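Local coordinates for enoyl-CoA hydratase/isomerase family protein (Mycobacterium tuberculosis, PDB 4FN7) that probably catalyses the hydration of enoyl-CoA thioesters in lipid metabolism, as a member of the crotonase superfamily, at residues H117-H122 with S186-A191. Numbering follows the deposited sequence. Where two conformers were deposited one is given.
Sequences HRVAAH and SRAEEA
Val119 and His117 of strand 117-120 pack against helix 184-195, which lies on one face of the larger beta sheet. Strand 117-120 and helical segment 186-191 run nearly antiparallel (161°), their axes 8.7 Å apart at the closest. Val119 uses both of its methyls. CG2 reaches the helix backbone at CA of Ala188, 4.3 Å away, and lies 4.4 Å from the CB of Ala188. CG1 lies 4.3 Å from CG of Arg187, so the valine meets the aliphatic base of that side chain. About one helical turn after Ala188, Ala191 CB meets CD2 of His117 at 3.9 Å, with the methyl placed obliquely to the ring. CB of His117 points toward the helix, and with CG anti to the backbone N (chi1 -173°) the CD2 atom comes to Ala191. No hydrogen bond joins the two segments. The sheet belongs to the crotonase fold, and strand 117-120 lies in it between strands 96-100 and 177-178. Ala188 also touches Val97 and Ala99 on strand 96-100. The Arg187 guanidinium lies with one face over Ala191 CB, offset toward its rim. Its NH1 forms a salt bridge to Glu190 OE1 of 2.9 Å. That bond is bent, 137° at the hydrogen, and meets the anti side of the carboxylate well out of its plane. Glu177 serves both polar ends: OE2 forms a salt bridge with Arg187 NE and OE1 a hydrogen bond with His117 NE2. His117 ND1 is hydrogen-bonded to NE2 of Gln156 of the second subunit, so both ring nitrogens are held.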
ATOM      1  N   HIS A 117      -6.202  15.614   3.632  1.00  8.64           N
ATOM      2  CA  HIS A 117      -5.622  16.052   2.368  1.00  8.09           C
ATOM      3  C   HIS A 117      -4.410  16.907   2.699  1.00  8.02           C
ATOM      4  O   HIS A 117      -4.471  17.759   3.587  1.00  9.14           O
ATOM      5  CB  HIS A 117      -6.643  16.871   1.566  1.00  9.09           C
ATOM      6  CG  HIS A 117      -6.185  17.228   0.186  1.00  9.83           C
ATOM      7  ND1 HIS A 117      -5.968  16.284  -0.794  1.00 11.04           N
ATOM      8  CD2 HIS A 117      -5.907  18.428  -0.377  1.00 11.13           C
ATOM      9  CE1 HIS A 117      -5.572  16.887  -1.901  1.00 11.87           C
ATOM     10  NE2 HIS A 117      -5.523  18.189  -1.675  1.00 11.82           N
ATOM     11  N   ARG A 118      -3.318  16.682   1.972  1.00  8.31           N
ATOM     12  CA  ARG A 118      -2.027  17.290   2.289  1.00  8.28           C
ATOM     13  C   ARG A 118      -1.428  17.921   1.040  1.00  9.77           C
ATOM     14  O   ARG A 118      -1.195  17.234   0.048  1.00  9.41           O
ATOM     15  CB  ARG A 118      -1.083  16.218   2.839  1.00  9.44           C
ATOM     16  CG  ARG A 118      -1.627  15.513   4.077  1.00  9.13           C
ATOM     17  CD  ARG A 118      -0.968  14.149   4.272  1.00 10.64           C
ATOM     18  NE  ARG A 118      -1.295  13.252   3.171  1.00  9.40           N
ATOM     19  CZ  ARG A 118      -0.765  12.047   3.003  1.00  9.68           C
ATOM     20  NH1 ARG A 118       0.149  11.594   3.857  1.00  9.90           N
ATOM     21  NH2 ARG A 118      -1.133  11.301   1.972  1.00  9.70           N
ATOM     22  N   VAL A 119      -1.186  19.229   1.099  1.00  9.90           N
ATOM     23  CA  VAL A 119      -0.699  19.985  -0.045  1.00 10.65           C
ATOM     24  C   VAL A 119       0.706  20.486   0.242  1.00 10.40           C
ATOM     25  O   VAL A 119       0.949  21.033   1.314  1.00 10.93           O
ATOM     26  CB  VAL A 119      -1.600  21.216  -0.320  1.00 11.51           C
ATOM     27  CG1 VAL A 119      -1.161  21.924  -1.592  1.00 11.93           C
ATOM     28  CG2 VAL A 119      -3.057  20.791  -0.428  1.00 12.14           C
ATOM     29  N   ALA A 120       1.623  20.311  -0.710  1.00  9.45           N
ATOM     30  CA  ALA A 120       2.986  20.817  -0.551  1.00  9.04           C
ATOM     31  C   ALA A 120       3.508  21.348  -1.870  1.00 11.14           C
ATOM     32  O   ALA A 120       2.909  21.122  -2.914  1.00 13.45           O
ATOM     33  CB  ALA A 120       3.903  19.718  -0.032  1.00 11.82           C
ATOM     34  N   ALA A 121       4.628  22.065  -1.818  1.00 11.48           N
ATOM     35  CA  ALA A 121       5.336  22.460  -3.030  1.00 11.26           C
ATOM     36  C   ALA A 121       6.353  21.388  -3.406  1.00 12.79           C
ATOM     37  O   ALA A 121       6.741  20.569  -2.573  1.00 12.16           O
ATOM     38  CB  ALA A 121       6.022  23.802  -2.839  1.00 12.87           C
ATOM     39  N   HIS A 122       6.769  21.401  -4.666  1.00 13.29           N
ATOM     40  CA  HIS A 122       7.650  20.382  -5.221  1.00 15.17           C
ATOM     41  C   HIS A 122       8.913  20.166  -4.405  1.00 15.65           C
ATOM     42  O   HIS A 122       9.341  19.031  -4.209  1.00 17.68           O
ATOM     43  CB  HIS A 122       8.044  20.744  -6.656  1.00 19.76           C
ATOM     44  CG  HIS A 122       9.166  19.912  -7.197  1.00 26.60           C
ATOM     45  ND1 HIS A 122      10.476  20.339  -7.196  1.00 30.44           N
ATOM     46  CD2 HIS A 122       9.173  18.673  -7.741  1.00 29.13           C
ATOM     47  CE1 HIS A 122      11.243  19.401  -7.724  1.00 31.72           C
ATOM     48  NE2 HIS A 122      10.477  18.380  -8.063  1.00 31.37           N
ATOM     49  N   SER A 186      -3.443  28.896  -0.104  1.00 13.42           N
ATOM     50  CA  SER A 186      -4.736  29.206  -0.706  1.00 14.64           C
ATOM     51  C   SER A 186      -5.383  27.950  -1.292  1.00 13.79           C
ATOM     52  O   SER A 186      -6.595  27.770  -1.212  1.00 14.73           O
ATOM     53  CB  SER A 186      -4.624  30.326  -1.749  1.00 17.36           C
ATOM     54  OG  SER A 186      -3.747  29.970  -2.795  1.00 19.25           O
ATOM     55  N   ARG A 187      -4.569  27.064  -1.852  1.00 13.42           N
ATOM     56  CA  ARG A 187      -5.091  25.813  -2.380  1.00 13.35           C
ATOM     57  C   ARG A 187      -5.601  24.919  -1.244  1.00 12.94           C
ATOM     58  O   ARG A 187      -6.653  24.293  -1.364  1.00 13.68           O
ATOM     59  CB  ARG A 187      -4.037  25.096  -3.221  1.00 15.25           C
ATOM     60  CG  ARG A 187      -4.457  23.731  -3.695  1.00 17.21           C
ATOM     61  CD  ARG A 187      -5.728  23.756  -4.538  1.00 19.28           C
ATOM     62  NE  ARG A 187      -6.192  22.387  -4.699  1.00 21.54           N
ATOM     63  CZ  ARG A 187      -7.460  22.000  -4.674  1.00 20.85           C
ATOM     64  NH1 ARG A 187      -8.435  22.888  -4.529  1.00 20.63           N
ATOM     65  NH2 ARG A 187      -7.748  20.713  -4.805  1.00 23.10           N
ATOM     66  N   ALA A 188      -4.860  24.863  -0.141  1.00 11.76           N
ATOM     67  CA  ALA A 188      -5.318  24.126   1.034  1.00 11.50           C
ATOM     68  C   ALA A 188      -6.673  24.651   1.520  1.00 10.78           C
ATOM     69  O   ALA A 188      -7.561  23.867   1.854  1.00 11.15           O
ATOM     70  CB  ALA A 188      -4.280  24.189   2.159  1.00 12.23           C
ATOM     71  N   GLU A 189      -6.828  25.973   1.554  1.00 10.83           N
ATOM     72  CA  GLU A 189      -8.082  26.571   1.992  0.66 12.27           C
ATOM     73  C   GLU A 189      -9.219  26.273   1.020  1.00 11.72           C
ATOM     74  O   GLU A 189     -10.342  25.993   1.441  1.00 12.39           O
ATOM     75  CB  GLU A 189      -7.906  28.077   2.207  0.66 14.18           C
ATOM     76  CG  GLU A 189      -7.043  28.388   3.418  0.66 15.39           C
ATOM     77  CD  GLU A 189      -6.551  29.817   3.457  0.66 17.55           C
ATOM     78  OE1 GLU A 189      -6.671  30.516   2.429  0.66 20.09           O
ATOM     79  OE2 GLU A 189      -6.036  30.234   4.518  0.66 18.01           O
ATOM     80  N   GLU A 190      -8.919  26.317  -0.274  1.00 12.80           N
ATOM     81  CA  GLU A 190      -9.900  25.981  -1.302  1.00 13.37           C
ATOM     82  C   GLU A 190     -10.371  24.535  -1.127  1.00 11.91           C
ATOM     83  O   GLU A 190     -11.569  24.247  -1.165  1.00 13.31           O
ATOM     84  CB  GLU A 190      -9.304  26.182  -2.698  1.00 15.89           C
ATOM     85  CG  GLU A 190     -10.284  25.973  -3.836  1.00 18.41           C
ATOM     86  CD  GLU A 190      -9.657  26.227  -5.193  1.00 23.71           C
ATOM     87  OE1 GLU A 190      -8.607  25.619  -5.491  1.00 26.03           O
ATOM     88  OE2 GLU A 190     -10.206  27.042  -5.963  1.00 28.58           O
ATOM     89  N   ALA A 191      -9.420  23.627  -0.924  1.00 12.10           N
ATOM     90  CA  ALA A 191      -9.740  22.219  -0.746  1.00 11.74           C
ATOM     91  C   ALA A 191     -10.582  22.019   0.516  1.00 11.78           C
ATOM     92  O   ALA A 191     -11.570  21.285   0.496  1.00 11.85           O
ATOM     93  CB  ALA A 191      -8.463  21.385  -0.684  1.00 12.16           C
TER